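Local coordinates for protein putative serine phosphatase (Pseudomonas aeruginosa, PDB 6K4E) that probably removes phosphate from phosphorylated protein residues as a magnesium-dependent PP2C-type phosphatase domain in the SiaABC pathway that controls biofilm formation in response to carbon availability, at residues B[140-145]-B[220-225]; B[131-136]-B[147-152]. All coordinates share one frame; numbering follows the deposited sequence.

Contact 1: residues B[140-145]-B[220-225]; sequences SRDPAA and YRNIEV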
loop_
_atom_site.group_PDB
_atom_site.type_symbol
_atom_site.label_atom_id
_atom_site.label_comp_id
_atom_site.label_asym_id
_atom_site.label_seq_id
_atom_site.Cartn_x
_atom_site.Cartn_y
_atom_site.Cartn_z
ATOM N N SER B 140 -1.830 17.950 12.149
ATOM C CA SER B 140 -3.147 17.575 11.656
ATOM C C SER B 140 -4.100 18.767 11.470
ATOM O O SER B 140 -5.259 18.587 11.092
ATOM C CB SER B 140 -3.748 16.528 12.585
ATOM O OG SER B 140 -3.779 17.036 13.909
ATOM N N ARG B 141 -3.582 19.988 11.651
ATOM C CA ARG B 141 -4.350 21.229 11.634
ATOM C C ARG B 141 -4.265 22.046 10.340
ATOM O O ARG B 141 -5.014 23.016 10.191
ATOM C CB ARG B 141 -3.946 22.084 12.852
ATOM C CG ARG B 141 -4.079 21.259 14.134
ATOM C CD ARG B 141 -3.871 22.007 15.442
ATOM N NE ARG B 141 -4.190 21.134 16.580
ATOM C CZ ARG B 141 -3.336 20.270 17.128
ATOM N NH1 ARG B 141 -2.098 20.151 16.653
ATOM N NH2 ARG B 141 -3.715 19.517 18.153
ATOM N N ASP B 142 -3.443 21.624 9.378
ATOM C CA ASP B 142 -3.301 22.378 8.149
ATOM C C ASP B 142 -3.599 21.460 6.960
ATOM O O ASP B 142 -2.660 20.860 6.431
ATOM C CB ASP B 142 -1.874 22.985 8.102
ATOM C CG ASP B 142 -1.578 24.008 7.016
ATOM O OD1 ASP B 142 -2.317 24.039 6.005
ATOM O OD2 ASP B 142 -0.549 24.705 7.129
ATOM N N PRO B 143 -4.889 21.357 6.512
ATOM C CA PRO B 143 -5.228 20.450 5.396
ATOM C C PRO B 143 -4.438 20.671 4.104
ATOM O O PRO B 143 -3.995 19.701 3.504
ATOM C CB PRO B 143 -6.737 20.671 5.213
ATOM C CG PRO B 143 -7.201 21.084 6.555
ATOM C CD PRO B 143 -6.112 21.983 7.057
ATOM N N ALA B 144 -4.220 21.924 3.697
ATOM C CA ALA B 144 -3.432 22.247 2.496
ATOM C C ALA B 144 -1.998 21.751 2.604
ATOM O O ALA B 144 -1.505 21.213 1.617
ATOM C CB ALA B 144 -3.459 23.735 2.203
ATOM N N ALA B 145 -1.339 21.898 3.789
ATOM C CA ALA B 145 0.043 21.402 4.007
ATOM C C ALA B 145 0.110 19.871 3.975
ATOM O O ALA B 145 1.057 19.323 3.418
ATOM C CB ALA B 145 0.602 21.916 5.319
ATOM N N TYR B 220 -1.900 23.948 -3.003
ATOM C CA TYR B 220 -3.135 23.947 -2.217
ATOM C C TYR B 220 -3.193 25.033 -1.165
ATOM O O TYR B 220 -2.173 25.415 -0.582
ATOM C CB TYR B 220 -3.404 22.555 -1.613
ATOM C CG TYR B 220 -3.534 21.503 -2.692
ATOM C CD1 TYR B 220 -4.618 21.505 -3.567
ATOM C CD2 TYR B 220 -2.531 20.561 -2.899
ATOM C CE1 TYR B 220 -4.711 20.586 -4.608
ATOM C CE2 TYR B 220 -2.625 19.617 -3.922
ATOM C CZ TYR B 220 -3.716 19.638 -4.779
ATOM O OH TYR B 220 -3.832 18.733 -5.805
ATOM N N ARG B 221 -4.415 25.549 -0.965
ATOM C CA ARG B 221 -4.765 26.603 -0.024
ATOM C C ARG B 221 -5.975 26.135 0.802
ATOM O O ARG B 221 -6.800 25.365 0.311
ATOM C CB ARG B 221 -5.083 27.888 -0.816
ATOM C CG ARG B 221 -5.409 29.128 0.026
ATOM C CD ARG B 221 -5.936 30.304 -0.798
ATOM N NE ARG B 221 -7.180 29.991 -1.510
ATOM C CZ ARG B 221 -8.401 30.109 -0.995
ATOM N NH1 ARG B 221 -8.567 30.535 0.253
ATOM N NH2 ARG B 221 -9.466 29.797 -1.720
ATOM N N ASN B 222 -6.049 26.561 2.069
ATOM C CA ASN B 222 -7.161 26.266 2.958
ATOM C C ASN B 222 -8.273 27.296 2.810
ATOM O O ASN B 222 -8.014 28.482 2.617
ATOM C CB ASN B 222 -6.691 26.252 4.400
ATOM C CG ASN B 222 -5.793 25.098 4.704
ATOM O OD1 ASN B 222 -6.029 23.987 4.254
ATOM N ND2 ASN B 222 -4.734 25.345 5.449
ATOM N N ILE B 223 -9.511 26.822 2.918
ATOM C CA ILE B 223 -10.700 27.638 2.923
ATOM C C ILE B 223 -11.157 27.555 4.362
ATOM O O ILE B 223 -11.489 26.475 4.850
ATOM C CB ILE B 223 -11.759 27.131 1.914
ATOM C CG1 ILE B 223 -11.217 27.250 0.464
ATOM C CG2 ILE B 223 -13.097 27.897 2.097
ATOM C CD1 ILE B 223 -11.952 26.371 -0.573
ATOM N N GLU B 224 -11.182 28.691 5.028
ATOM C CA GLU B 224 -11.531 28.738 6.435
ATOM C C GLU B 224 -12.846 29.388 6.661
ATOM O O GLU B 224 -13.043 30.546 6.300
ATOM C CB GLU B 224 -10.423 29.385 7.265
ATOM C CG GLU B 224 -9.115 28.624 7.230
ATOM C CD GLU B 224 -7.984 29.417 7.840
ATOM O OE1 GLU B 224 -7.409 30.276 7.132
ATOM O OE2 GLU B 224 -7.694 29.203 9.038
ATOM N N VAL B 225 -13.762 28.622 7.246
ATOM C CA VAL B 225 -15.107 29.070 7.530
ATOM C C VAL B 225 -15.409 29.075 9.021
ATOM O O VAL B 225 -14.885 28.225 9.736
ATOM C CB VAL B 225 -16.196 28.307 6.725
ATOM C CG1 VAL B 225 -16.165 28.694 5.240
ATOM C CG2 VAL B 225 -16.112 26.792 6.925
#
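Asn222 reaches the first turn of helix 143-157 with both ends of its amide. Its ND2 donates to Asp142 OD1 over 2.8 Å, with the acceptor close to the amide plane. Its OD1 accepts from Ala144 N, also at 2.8 Å. That donor stands 21° off the carbonyl plane, and the C=O...N angle is 128°. The same oxygen lies over the proline ring, 3.4 Å from Pro143 CD. Ala144 CB packs beside the amide and meets the backbone of the other segment, 3.5 Å from Tyr220 O. It also touches Tyr220 CB, at 4.0 Å.

Asp142 is the N-cap of the helix. Its CG is anti to the backbone N (chi1 -170°), which turns the carboxylate back over the first turn. OD1 there takes a second bond, from Ala145 N at 3.2 Å. The two donors come to OD1 from opposite faces of the carboxylate plane.

Further out, Asn222 and Pro143 both rest on Ala188 of strand 184-190. Asn222 immediately precedes strand 223-226, at the edge of its sheet within this chain; Ile223 pairs with Phe187 there. Tyr220 OH is held by Arg210 O.

Asn222 thus supplements the capping by Asp142. Two N-H groups of the first helical turn are satisfied by side chains, and the two bonds of the amide fix its rotation. The helix end would probably help to stabilise negative charge on Asp142.

Contact 2: residues B[131-136]-B[147-152]; sequences IDHAIE and LGETDQ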
loop_
_atom_site.group_PDB
_atom_site.type_symbol
_atom_site.label_atom_id
_atom_site.label_comp_id
_atom_site.label_asym_id
_atom_site.label_seq_id
_atom_site.Cartn_x
_atom_site.Cartn_y
_atom_site.Cartn_z
ATOM N N ILE B 131 -0.343 9.714 4.006
ATOM C CA ILE B 131 -1.122 10.666 4.813
ATOM C C ILE B 131 -0.584 10.702 6.260
ATOM O O ILE B 131 -0.430 11.796 6.824
ATOM C CB ILE B 131 -2.671 10.450 4.689
ATOM C CG1 ILE B 131 -3.161 11.106 3.390
ATOM C CG2 ILE B 131 -3.462 11.022 5.904
ATOM C CD1 ILE B 131 -4.544 10.767 2.950
ATOM N N ASP B 132 -0.216 9.524 6.815
ATOM C CA ASP B 132 0.373 9.393 8.154
ATOM C C ASP B 132 1.687 10.156 8.234
ATOM O O ASP B 132 1.907 10.884 9.201
ATOM C CB ASP B 132 0.603 7.903 8.497
ATOM C CG ASP B 132 -0.674 7.164 8.840
ATOM O OD1 ASP B 132 -1.762 7.616 8.408
ATOM O OD2 ASP B 132 -0.592 6.130 9.510
ATOM N N HIS B 133 2.550 9.999 7.213
ATOM C CA HIS B 133 3.824 10.722 7.120
ATOM C C HIS B 133 3.554 12.232 7.151
ATOM O O HIS B 133 4.150 12.937 7.955
ATOM C CB HIS B 133 4.598 10.345 5.837
ATOM C CG HIS B 133 5.694 11.309 5.498
ATOM N ND1 HIS B 133 6.976 11.155 6.004
ATOM C CD2 HIS B 133 5.653 12.437 4.745
ATOM C CE1 HIS B 133 7.673 12.183 5.537
ATOM N NE2 HIS B 133 6.918 12.984 4.782
ATOM N N ALA B 134 2.658 12.712 6.272
ATOM C CA ALA B 134 2.293 14.124 6.151
ATOM C C ALA B 134 1.775 14.705 7.471
ATOM O O ALA B 134 2.249 15.769 7.865
ATOM C CB ALA B 134 1.280 14.307 5.033
ATOM N N ILE B 135 0.858 13.986 8.179
ATOM C CA ILE B 135 0.306 14.410 9.483
ATOM C C ILE B 135 1.450 14.564 10.501
ATOM O O ILE B 135 1.463 15.525 11.257
ATOM C CB ILE B 135 -0.833 13.475 10.004
ATOM C CG1 ILE B 135 -2.047 13.489 9.069
ATOM C CG2 ILE B 135 -1.255 13.834 11.466
ATOM C CD1 ILE B 135 -3.124 12.345 9.392
ATOM N N GLU B 136 2.419 13.639 10.486
ATOM C CA GLU B 136 3.592 13.674 11.354
ATOM C C GLU B 136 4.545 14.830 10.962
ATOM O O GLU B 136 5.069 15.498 11.846
ATOM C CB GLU B 136 4.295 12.311 11.313
ATOM C CG GLU B 136 5.414 12.119 12.324
ATOM C CD GLU B 136 5.948 10.696 12.410
ATOM O OE1 GLU B 136 5.125 9.751 12.421
ATOM O OE2 GLU B 136 7.190 10.525 12.457
ATOM N N LEU B 147 -1.949 17.837 2.291
ATOM C CA LEU B 147 -2.139 17.456 0.887
ATOM C C LEU B 147 -0.875 17.616 0.064
ATOM O O LEU B 147 -0.588 16.748 -0.754
ATOM C CB LEU B 147 -3.313 18.226 0.249
ATOM C CG LEU B 147 -4.722 17.914 0.760
ATOM C CD1 LEU B 147 -5.732 18.678 -0.021
ATOM C CD2 LEU B 147 -5.047 16.446 0.645
ATOM N N GLY B 148 -0.126 18.704 0.309
ATOM C CA GLY B 148 1.142 19.009 -0.347
ATOM C C GLY B 148 2.183 17.957 -0.026
ATOM O O GLY B 148 2.811 17.399 -0.928
ATOM N N GLU B 149 2.319 17.646 1.274
ATOM C CA GLU B 149 3.218 16.641 1.814
ATOM C C GLU B 149 2.815 15.225 1.376
ATOM O O GLU B 149 3.713 14.410 1.144
ATOM C CB GLU B 149 3.285 16.749 3.346
ATOM C CG GLU B 149 4.317 17.745 3.859
ATOM C CD GLU B 149 5.768 17.458 3.502
ATOM O OE1 GLU B 149 6.192 16.282 3.594
ATOM O OE2 GLU B 149 6.484 18.419 3.140
ATOM N N THR B 150 1.467 14.938 1.255
ATOM C CA THR B 150 0.958 13.637 0.800
ATOM C C THR B 150 1.387 13.412 -0.658
ATOM O O THR B 150 1.889 12.341 -1.003
ATOM C CB THR B 150 -0.559 13.518 1.017
ATOM O OG1 THR B 150 -0.835 13.615 2.414
ATOM C CG2 THR B 150 -1.129 12.222 0.473
ATOM N N ASP B 151 1.219 14.449 -1.484
ATOM C CA ASP B 151 1.621 14.477 -2.890
ATOM C C ASP B 151 3.121 14.103 -2.998
ATOM O O ASP B 151 3.445 13.188 -3.740
ATOM C CB ASP B 151 1.341 15.876 -3.485
ATOM C CG ASP B 151 1.498 16.048 -4.993
ATOM O OD1 ASP B 151 1.841 15.073 -5.669
ATOM O OD2 ASP B 151 1.230 17.163 -5.496
ATOM N N GLN B 152 4.002 14.769 -2.215
ATOM C CA GLN B 152 5.450 14.524 -2.213
ATOM C C GLN B 152 5.817 13.087 -1.807
ATOM O O GLN B 152 6.591 12.435 -2.512
ATOM C CB GLN B 152 6.197 15.571 -1.361
ATOM C CG GLN B 152 6.204 16.988 -1.968
ATOM C CD GLN B 152 6.676 17.060 -3.421
ATOM O OE1 GLN B 152 7.749 16.557 -3.795
ATOM N NE2 GLN B 152 5.870 17.688 -4.277
#
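Ala134 and Glu149 bring the two helices together through their beta carbons. Ala134 CB lies 3.6 Å from Glu149 CB, and the two CA atoms are 5.1 Å apart. A small side chain at this point allows a close approach, with the segment axes 8.2 Å apart.

Thr150 adds packing through both branches. Its CG2 makes an apolar contact with Ile131 CG1, at 3.7 Å. Its OG1 sets a hydroxyl against carbon, 3.4 Å from Ala134 CB and 3.6 Å from Ile131 CG1. With OG1 anti to the carbonyl carbon (chi1 -62°), the hydroxyl faces helix 117-138. The hydroxyl is hydrogen-bonded to Ile146 O of its own helix, so this polar atom is satisfied although buried. Ile131 continues inward onto Phe96, Val98 and Val111 of the sheet below.

The polar contact is looser and lies at the margin. Glu149 bends at chi2 (-62°) and brings OE1 near the edge of the His133 ring, close to the ring plane. OE1 is 3.6 Å from His133 NE2, and no hydrogen bond forms. The ring also packs against Glu136 of the second subunit.

The N-to-C directions of the two segments differ by 132°, a steep crossing on the antiparallel side. Helices 117-138 and 143-157 are consecutive and joined by a short loop. They cover one sheet of the two-sheet sandwich, as in the alpha-beta-beta-alpha architecture of PP2C phosphatases.

How the contacts relate
Both contacts use helix 143-157, but at different places. Contact 1 holds its N-terminal end at the surface, against the approach to an edge strand. Contact 2 lies further along the same helix and is more buried, where it packs on helix 117-138. The chemistry follows the setting. Contact 1 depends on directed hydrogen bonds between an asparagine amide and a helix N-terminus, one given and one accepted. Contact 2 has none across its segments and relies on close packing round an alanine and a threonine. The two also touch: Ser140 CB meets Ile135 CG2 at 3.8 Å, and Tyr220 CD2 meets Leu147 CB at 4.0 Å. Contact 2 adjoins the second subunit.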